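Local structure of muconate lactonizing enzyme (Corynebacterium glutamicum, 3I4K) at residues F225-P230 / D251-T256; G307-A312 / L360-D365. The protein belongs to the muconate lactonizing enzyme family of the enolase superfamily, pairing an N-terminal domain with a magnesium-binding barrel. All coordinates share one frame; numbering follows the deposited sequence.

Contact 1. Residues F225-P230 / D251-T256. With MG (magnesium ion), chain J.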
ATOM      1  N   PHE A 225      19.191  15.026 -10.700  1.00 34.58           N
ATOM      2  CA  PHE A 225      20.106  14.017 -11.209  1.00 33.55           C
ATOM      3  C   PHE A 225      19.532  12.622 -10.979  1.00 34.25           C
ATOM      4  O   PHE A 225      19.574  12.098  -9.860  1.00 34.16           O
ATOM      5  CB  PHE A 225      21.473  14.116 -10.524  1.00 32.58           C
ATOM      6  CG  PHE A 225      22.115  15.474 -10.613  1.00 33.59           C
ATOM      7  CD1 PHE A 225      22.049  16.223 -11.784  1.00 32.09           C
ATOM      8  CD2 PHE A 225      22.830  15.983  -9.532  1.00 30.93           C
ATOM      9  CE1 PHE A 225      22.696  17.467 -11.874  1.00 33.88           C
ATOM     10  CE2 PHE A 225      23.471  17.208  -9.610  1.00 30.98           C
ATOM     11  CZ  PHE A 225      23.406  17.956 -10.788  1.00 31.37           C
ATOM     12  N   GLU A 226      18.979  12.028 -12.033  1.00 32.18           N
ATOM     13  CA  GLU A 226      18.423  10.679 -11.940  1.00 31.13           C
ATOM     14  C   GLU A 226      19.532   9.638 -12.100  1.00 32.23           C
ATOM     15  O   GLU A 226      20.366   9.744 -13.005  1.00 33.25           O
ATOM     16  CB  GLU A 226      17.352  10.458 -13.008  1.00 29.36           C
ATOM     17  CG  GLU A 226      16.824   9.014 -13.077  1.00 31.28           C
ATOM     18  CD  GLU A 226      15.643   8.852 -14.026  1.00 28.73           C
ATOM     19  OE1 GLU A 226      15.239   9.851 -14.658  1.00 28.62           O
ATOM     20  OE2 GLU A 226      15.116   7.722 -14.139  1.00 33.10           O
ATOM     21  N   GLN A 227      19.528   8.647 -11.206  1.00 30.95           N
ATOM     22  CA  GLN A 227      20.491   7.546 -11.172  1.00 30.00           C
ATOM     23  C   GLN A 227      21.774   7.767 -11.980  1.00 31.84           C
ATOM     24  O   GLN A 227      22.033   7.064 -12.962  1.00 32.72           O
ATOM     25  CB  GLN A 227      19.815   6.258 -11.652  1.00 29.53           C
ATOM     26  CG  GLN A 227      20.504   4.985 -11.181  1.00 28.77           C
ATOM     27  CD  GLN A 227      20.237   4.679  -9.700  1.00 29.37           C
ATOM     28  OE1 GLN A 227      19.086   4.724  -9.242  1.00 27.90           O
ATOM     29  NE2 GLN A 227      21.292   4.347  -8.958  1.00 25.94           N
ATOM     30  N   PRO A 228      22.606   8.734 -11.572  1.00 31.52           N
ATOM     31  CA  PRO A 228      23.845   8.989 -12.308  1.00 32.16           C
ATOM     32  C   PRO A 228      24.880   7.890 -12.124  1.00 34.00           C
ATOM     33  O   PRO A 228      25.751   7.693 -12.981  1.00 34.89           O
ATOM     34  CB  PRO A 228      24.331  10.299 -11.713  1.00 33.48           C
ATOM     35  CG  PRO A 228      23.894  10.169 -10.270  1.00 35.35           C
ATOM     36  CD  PRO A 228      22.479   9.646 -10.421  1.00 30.07           C
ATOM     37  N   THR A 229      24.758   7.167 -11.013  1.00 31.94           N
ATOM     38  CA  THR A 229      25.708   6.132 -10.642  1.00 30.29           C
ATOM     39  C   THR A 229      25.092   4.752 -10.341  1.00 30.36           C
ATOM     40  O   THR A 229      23.873   4.604 -10.271  1.00 30.61           O
ATOM     41  CB  THR A 229      26.488   6.634  -9.430  1.00 31.16           C
ATOM     42  OG1 THR A 229      25.557   7.104  -8.452  1.00 30.43           O
ATOM     43  CG2 THR A 229      27.395   7.793  -9.829  1.00 32.05           C
ATOM     44  N   PRO A 230      25.939   3.728 -10.141  1.00 28.56           N
ATOM     45  CA  PRO A 230      25.490   2.359  -9.859  1.00 29.30           C
ATOM     46  C   PRO A 230      24.337   2.201  -8.858  1.00 30.80           C
ATOM     47  O   PRO A 230      24.314   2.851  -7.808  1.00 31.47           O
ATOM     48  CB  PRO A 230      26.772   1.669  -9.398  1.00 30.82           C
ATOM     49  CG  PRO A 230      27.823   2.358 -10.216  1.00 30.10           C
ATOM     50  CD  PRO A 230      27.412   3.808 -10.092  1.00 27.67           C
ATOM     51  N   ASP A 251      16.299   5.299  -9.540  1.00 30.32           N
ATOM     52  CA  ASP A 251      15.590   4.508 -10.529  1.00 29.15           C
ATOM     53  C   ASP A 251      16.059   3.062 -10.422  1.00 29.55           C
ATOM     54  O   ASP A 251      15.388   2.248  -9.801  1.00 29.19           O
ATOM     55  CB  ASP A 251      15.845   5.057 -11.939  1.00 32.09           C
ATOM     56  CG  ASP A 251      14.943   4.422 -12.991  1.00 32.77           C
ATOM     57  OD1 ASP A 251      14.207   3.464 -12.659  1.00 32.33           O
ATOM     58  OD2 ASP A 251      14.988   4.883 -14.154  1.00 37.08           O
ATOM     59  N   GLU A 252      17.219   2.728 -10.993  1.00 31.27           N
ATOM     60  CA  GLU A 252      17.674   1.342 -10.890  1.00 30.96           C
ATOM     61  C   GLU A 252      17.933   0.924  -9.449  1.00 30.06           C
ATOM     62  O   GLU A 252      17.936  -0.264  -9.150  1.00 31.15           O
ATOM     63  CB  GLU A 252      18.918   1.059 -11.753  1.00 36.01           C
ATOM     64  CG  GLU A 252      19.645   2.258 -12.323  1.00 41.85           C
ATOM     65  CD  GLU A 252      18.964   2.882 -13.531  1.00 39.95           C
ATOM     66  OE1 GLU A 252      19.277   2.516 -14.686  1.00 41.92           O
ATOM     67  OE2 GLU A 252      18.115   3.756 -13.319  1.00 43.75           O
ATOM     68  N   SER A 253      18.154   1.884  -8.555  1.00 27.84           N
ATOM     69  CA  SER A 253      18.375   1.550  -7.152  1.00 28.95           C
ATOM     70  C   SER A 253      17.089   1.083  -6.469  1.00 30.13           C
ATOM     71  O   SER A 253      17.148   0.433  -5.425  1.00 31.03           O
ATOM     72  CB  SER A 253      18.907   2.758  -6.365  1.00 29.78           C
ATOM     73  OG  SER A 253      20.245   3.066  -6.702  1.00 31.26           O
ATOM     74  N   VAL A 254      15.929   1.412  -7.033  1.00 28.60           N
ATOM     75  CA  VAL A 254      14.669   1.021  -6.399  1.00 29.16           C
ATOM     76  C   VAL A 254      13.681   0.261  -7.278  1.00 28.94           C
ATOM     77  O   VAL A 254      13.003   0.853  -8.104  1.00 30.87           O
ATOM     78  CB  VAL A 254      13.908   2.259  -5.817  1.00 27.85           C
ATOM     79  CG1 VAL A 254      12.573   1.811  -5.191  1.00 25.37           C
ATOM     80  CG2 VAL A 254      14.769   2.972  -4.768  1.00 27.57           C
ATOM     81  N   TRP A 255      13.601  -1.049  -7.073  1.00 31.52           N
ATOM     82  CA  TRP A 255      12.661  -1.906  -7.798  1.00 32.97           C
ATOM     83  C   TRP A 255      11.631  -2.448  -6.786  1.00 32.41           C
ATOM     84  O   TRP A 255      10.432  -2.517  -7.065  1.00 34.63           O
ATOM     85  CB  TRP A 255      13.356  -3.140  -8.380  1.00 32.63           C
ATOM     86  CG  TRP A 255      14.344  -2.974  -9.480  1.00 33.59           C
ATOM     87  CD1 TRP A 255      15.341  -2.052  -9.570  1.00 33.80           C
ATOM     88  CD2 TRP A 255      14.563  -3.909 -10.546  1.00 35.02           C
ATOM     89  NE1 TRP A 255      16.187  -2.365 -10.619  1.00 35.53           N
ATOM     90  CE2 TRP A 255      15.729  -3.503 -11.232  1.00 34.55           C
ATOM     91  CE3 TRP A 255      13.888  -5.060 -10.979  1.00 33.92           C
ATOM     92  CZ2 TRP A 255      16.240  -4.211 -12.328  1.00 36.32           C
ATOM     93  CZ3 TRP A 255      14.397  -5.766 -12.072  1.00 37.30           C
ATOM     94  CH2 TRP A 255      15.564  -5.338 -12.731  1.00 35.65           C
ATOM     95  N   THR A 256      12.127  -2.851  -5.620  1.00 30.62           N
ATOM     96  CA  THR A 256      11.296  -3.446  -4.573  1.00 30.14           C
ATOM     97  C   THR A 256      11.063  -2.572  -3.329  1.00 29.45           C
ATOM     98  O   THR A 256      11.790  -1.610  -3.087  1.00 28.23           O
ATOM     99  CB  THR A 256      11.933  -4.757  -4.090  1.00 32.00           C
ATOM    100  OG1 THR A 256      13.047  -4.451  -3.243  1.00 32.62           O
ATOM    101  CG2 THR A 256      12.447  -5.582  -5.278  1.00 32.25           C
TER
HETATM  102 MG    MG J 385      15.831   6.174 -15.457  1.00 28.28          MG
HETATM  103  O   HOH W   1      17.686   5.780 -14.567  1.00 33.52           O
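Glu-226 and Asp-251 meet at a magnesium ion, each giving it one carboxylate oxygen. The metal lies 2.2 Å from Glu-226 OE2 and 2.0 Å from Asp-251 OD2, and the shared cation accounts for Glu-226 OE2 and Asp-251 OD2 sitting 2.8 Å apart. Their carboxylate planes are turned 40° against each other. The chain of Glu-226 is fully extended, with CG opposite the backbone N (chi1 174°), which carries OE2 out to the ion. A water and Asp-200 also bind the metal. Lysines hold the other two oxygens, Lys-169 by a salt bridge to Glu-226 OE1 and Lys-278 by one to Asp-251 OD1, and Lys-275 adds a hydrogen bond to the metal-bound Asp-251 OD2.

One shell further out, the amide of Gln-227 clasps the type I turn that starts at Asp-251. Gln-227 OE1 takes two backbone N-H groups: Asp-251 N at 2.9 Å, within the carbonyl plane, and Ser-253 N at 3.1 Å, from well above it. On the other end of the amide, Gln-227 NE2 donates to Ser-253 OG at 2.8 Å and, nearly straight, to Thr-229 O at 2.9 Å, so all four bonds together fix the amide's rotation. Ser-253 OG is also bonded to Ala-231 O. The turn closes through Val-254 N and Asp-251 O.

Glu-226 ends strand 224-226, and Asp-251 directly follows the adjacent parallel barrel strand 247-250. Phe-225 packs on helices 207-219 and 234-244, and Val-254 on helix 257-266.

Contact 2. Residues G307-A312 / L360-D365; sequences GPIGTA and LGVDVD
Ile-309 turns CG1 opposite its own carbonyl carbon (chi1 -76°), and a second bend at chi2 (-61°) swings CD1 across to Val-362 and Val-364. Val-364 likewise has CG1 opposite the carbonyl carbon, which lays that methyl against the isoleucine's CD1 at 3.8 Å and alongside its CG1. The CG1 branch of Val-362 comes to Ile-309 CD1 from another side, at 4.0 Å. That same branch also reaches Ala-312 CB at 4.1 Å, so one valine methyl bridges two residues three apart, about one helical turn. Ala-312 points toward the loop, its CB meeting Leu-360 CB at 3.7 Å. Leu-360 CG comes near Ile-309 O, and its CD1 near the carbonyl of Ala-312.

The side chains that meet are all apolar, and they join the first turn of helix 308-320, one of the outer helices of the enolase-type barrel, to the loop leading from strand 351-353 into helix 366-372. Between Leu-360 and Val-362 the chain turns at Gly-361, where a positive phi (92°) suits glycine.

The helix start is held from within: Gly-307 O accepts both Thr-311 N, at 3.0 Å, and Thr-311 OG1, at 2.7 Å, from opposite faces of its plane. The N-terminal domain closes in as well, with Glu-52 of strand 48-53 bonding through its carboxylate to Gly-307 N and Gly-310 N. Tyr-50 on that strand touches Ile-309 and Val-364.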
ATOM      1  N   GLY A 307       4.362   0.634 -23.851  1.00 41.59           N
ATOM      2  CA  GLY A 307       3.547   0.908 -25.015  1.00 43.85           C
ATOM      3  C   GLY A 307       2.246   1.493 -24.483  1.00 45.85           C
ATOM      4  O   GLY A 307       2.191   1.903 -23.319  1.00 45.14           O
ATOM      5  N   PRO A 308       1.176   1.544 -25.292  1.00 45.16           N
ATOM      6  CA  PRO A 308      -0.101   2.099 -24.828  1.00 44.86           C
ATOM      7  C   PRO A 308      -0.714   1.360 -23.643  1.00 43.17           C
ATOM      8  O   PRO A 308      -1.244   1.985 -22.730  1.00 45.06           O
ATOM      9  CB  PRO A 308      -0.977   2.036 -26.079  1.00 46.33           C
ATOM     10  CG  PRO A 308      -0.411   0.849 -26.824  1.00 47.84           C
ATOM     11  CD  PRO A 308       1.073   1.089 -26.687  1.00 46.12           C
ATOM     12  N   ILE A 309      -0.642   0.034 -23.653  1.00 41.19           N
ATOM     13  CA  ILE A 309      -1.197  -0.759 -22.566  1.00 41.83           C
ATOM     14  C   ILE A 309      -0.450  -0.489 -21.255  1.00 44.06           C
ATOM     15  O   ILE A 309      -1.061  -0.175 -20.234  1.00 41.84           O
ATOM     16  CB  ILE A 309      -1.128  -2.277 -22.894  1.00 41.03           C
ATOM     17  CG1 ILE A 309      -2.227  -2.644 -23.900  1.00 43.70           C
ATOM     18  CG2 ILE A 309      -1.287  -3.103 -21.636  1.00 40.84           C
ATOM     19  CD1 ILE A 309      -3.644  -2.381 -23.394  1.00 42.80           C
ATOM     20  N   GLY A 310       0.875  -0.608 -21.297  1.00 43.43           N
ATOM     21  CA  GLY A 310       1.668  -0.388 -20.103  1.00 43.70           C
ATOM     22  C   GLY A 310       1.529   1.013 -19.549  1.00 42.69           C
ATOM     23  O   GLY A 310       1.463   1.206 -18.330  1.00 44.18           O
ATOM     24  N   THR A 311       1.490   1.990 -20.447  1.00 40.68           N
ATOM     25  CA  THR A 311       1.362   3.387 -20.067  1.00 40.72           C
ATOM     26  C   THR A 311       0.001   3.649 -19.424  1.00 42.07           C
ATOM     27  O   THR A 311      -0.115   4.453 -18.501  1.00 39.94           O
ATOM     28  CB  THR A 311       1.529   4.290 -21.297  1.00 41.74           C
ATOM     29  OG1 THR A 311       2.849   4.117 -21.838  1.00 42.61           O
ATOM     30  CG2 THR A 311       1.305   5.748 -20.930  1.00 40.50           C
ATOM     31  N   ALA A 312      -1.024   2.963 -19.919  1.00 42.46           N
ATOM     32  CA  ALA A 312      -2.375   3.115 -19.397  1.00 43.14           C
ATOM     33  C   ALA A 312      -2.468   2.500 -17.999  1.00 43.34           C
ATOM     34  O   ALA A 312      -3.198   2.986 -17.137  1.00 42.37           O
ATOM     35  CB  ALA A 312      -3.374   2.444 -20.334  1.00 43.59           C
ATOM     36  N   LEU A 360      -8.092  -0.769 -18.457  1.00 54.04           N
ATOM     37  CA  LEU A 360      -7.084   0.286 -18.513  1.00 54.85           C
ATOM     38  C   LEU A 360      -7.651   1.557 -19.130  1.00 54.89           C
ATOM     39  O   LEU A 360      -7.033   2.619 -19.056  1.00 55.66           O
ATOM     40  CB  LEU A 360      -5.857  -0.157 -19.321  1.00 55.61           C
ATOM     41  CG  LEU A 360      -4.826  -1.121 -18.725  1.00 56.22           C
ATOM     42  CD1 LEU A 360      -4.679  -0.870 -17.234  1.00 55.05           C
ATOM     43  CD2 LEU A 360      -5.249  -2.541 -18.972  1.00 57.15           C
ATOM     44  N   GLY A 361      -8.831   1.445 -19.734  1.00 55.28           N
ATOM     45  CA  GLY A 361      -9.451   2.597 -20.367  1.00 53.95           C
ATOM     46  C   GLY A 361      -9.044   2.665 -21.825  1.00 54.41           C
ATOM     47  O   GLY A 361      -9.201   3.690 -22.494  1.00 54.53           O
ATOM     48  N   VAL A 362      -8.503   1.561 -22.322  1.00 54.54           N
ATOM     49  CA  VAL A 362      -8.073   1.501 -23.706  1.00 55.63           C
ATOM     50  C   VAL A 362      -8.083   0.050 -24.180  1.00 55.98           C
ATOM     51  O   VAL A 362      -7.653  -0.852 -23.461  1.00 54.91           O
ATOM     52  CB  VAL A 362      -6.674   2.131 -23.861  1.00 55.50           C
ATOM     53  CG1 VAL A 362      -5.589   1.137 -23.484  1.00 55.69           C
ATOM     54  CG2 VAL A 362      -6.511   2.649 -25.261  1.00 58.72           C
ATOM     55  N   ASP A 363      -8.594  -0.175 -25.388  1.00 57.40           N
ATOM     56  CA  ASP A 363      -8.684  -1.524 -25.940  1.00 57.50           C
ATOM     57  C   ASP A 363      -7.608  -1.780 -26.980  1.00 57.43           C
ATOM     58  O   ASP A 363      -7.146  -0.858 -27.640  1.00 56.72           O
ATOM     59  CB  ASP A 363     -10.058  -1.741 -26.571  1.00 57.97           C
ATOM     60  CG  ASP A 363     -11.127  -0.870 -25.948  1.00 57.85           C
ATOM     61  OD1 ASP A 363     -11.225   0.316 -26.329  1.00 57.41           O
ATOM     62  OD2 ASP A 363     -11.857  -1.368 -25.068  1.00 59.52           O
ATOM     63  N   VAL A 364      -7.218  -3.039 -27.131  1.00 58.15           N
ATOM     64  CA  VAL A 364      -6.184  -3.388 -28.093  1.00 60.40           C
ATOM     65  C   VAL A 364      -6.758  -3.601 -29.485  1.00 61.27           C
ATOM     66  O   VAL A 364      -7.925  -3.958 -29.634  1.00 61.96           O
ATOM     67  CB  VAL A 364      -5.447  -4.673 -27.673  1.00 60.52           C
ATOM     68  CG1 VAL A 364      -4.835  -4.497 -26.290  1.00 61.90           C
ATOM     69  CG2 VAL A 364      -6.408  -5.842 -27.677  1.00 62.00           C
ATOM     70  N   ASP A 365      -5.930  -3.364 -30.497  1.00 62.32           N
ATOM     71  CA  ASP A 365      -6.317  -3.555 -31.890  1.00 63.49           C
ATOM     72  C   ASP A 365      -5.607  -4.825 -32.338  1.00 65.14           C
ATOM     73  O   ASP A 365      -4.462  -4.777 -32.790  1.00 64.81           O
ATOM     74  CB  ASP A 365      -5.846  -2.378 -32.748  1.00 63.21           C
ATOM     75  CG  ASP A 365      -6.156  -2.570 -34.231  1.00 62.94           C
ATOM     76  OD1 ASP A 365      -5.895  -3.672 -34.763  1.00 62.62           O
ATOM     77  OD2 ASP A 365      -6.645  -1.616 -34.867  1.00 60.90           O
TER

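Both contacts belong to the C-terminal barrel, yet they lie on opposite sides of the chain's centre, 27 Å apart between centres and about 14 Å between nearest atoms, without touching. Contact 1 comes first along the chain and is complete before contact 2 begins. It holds two of the three protein residues at the magnesium ion and is knit by polar bonds. Contact 2 is built of aliphatic side chains and has no share in the metal site: its Gly-307 N is 15.3 Å from the ion. Both meet the N-terminal domain, contact 2 through strand 48-53 and contact 1 through Trp-61 and Tyr-105 at the barrel's metal-binding end.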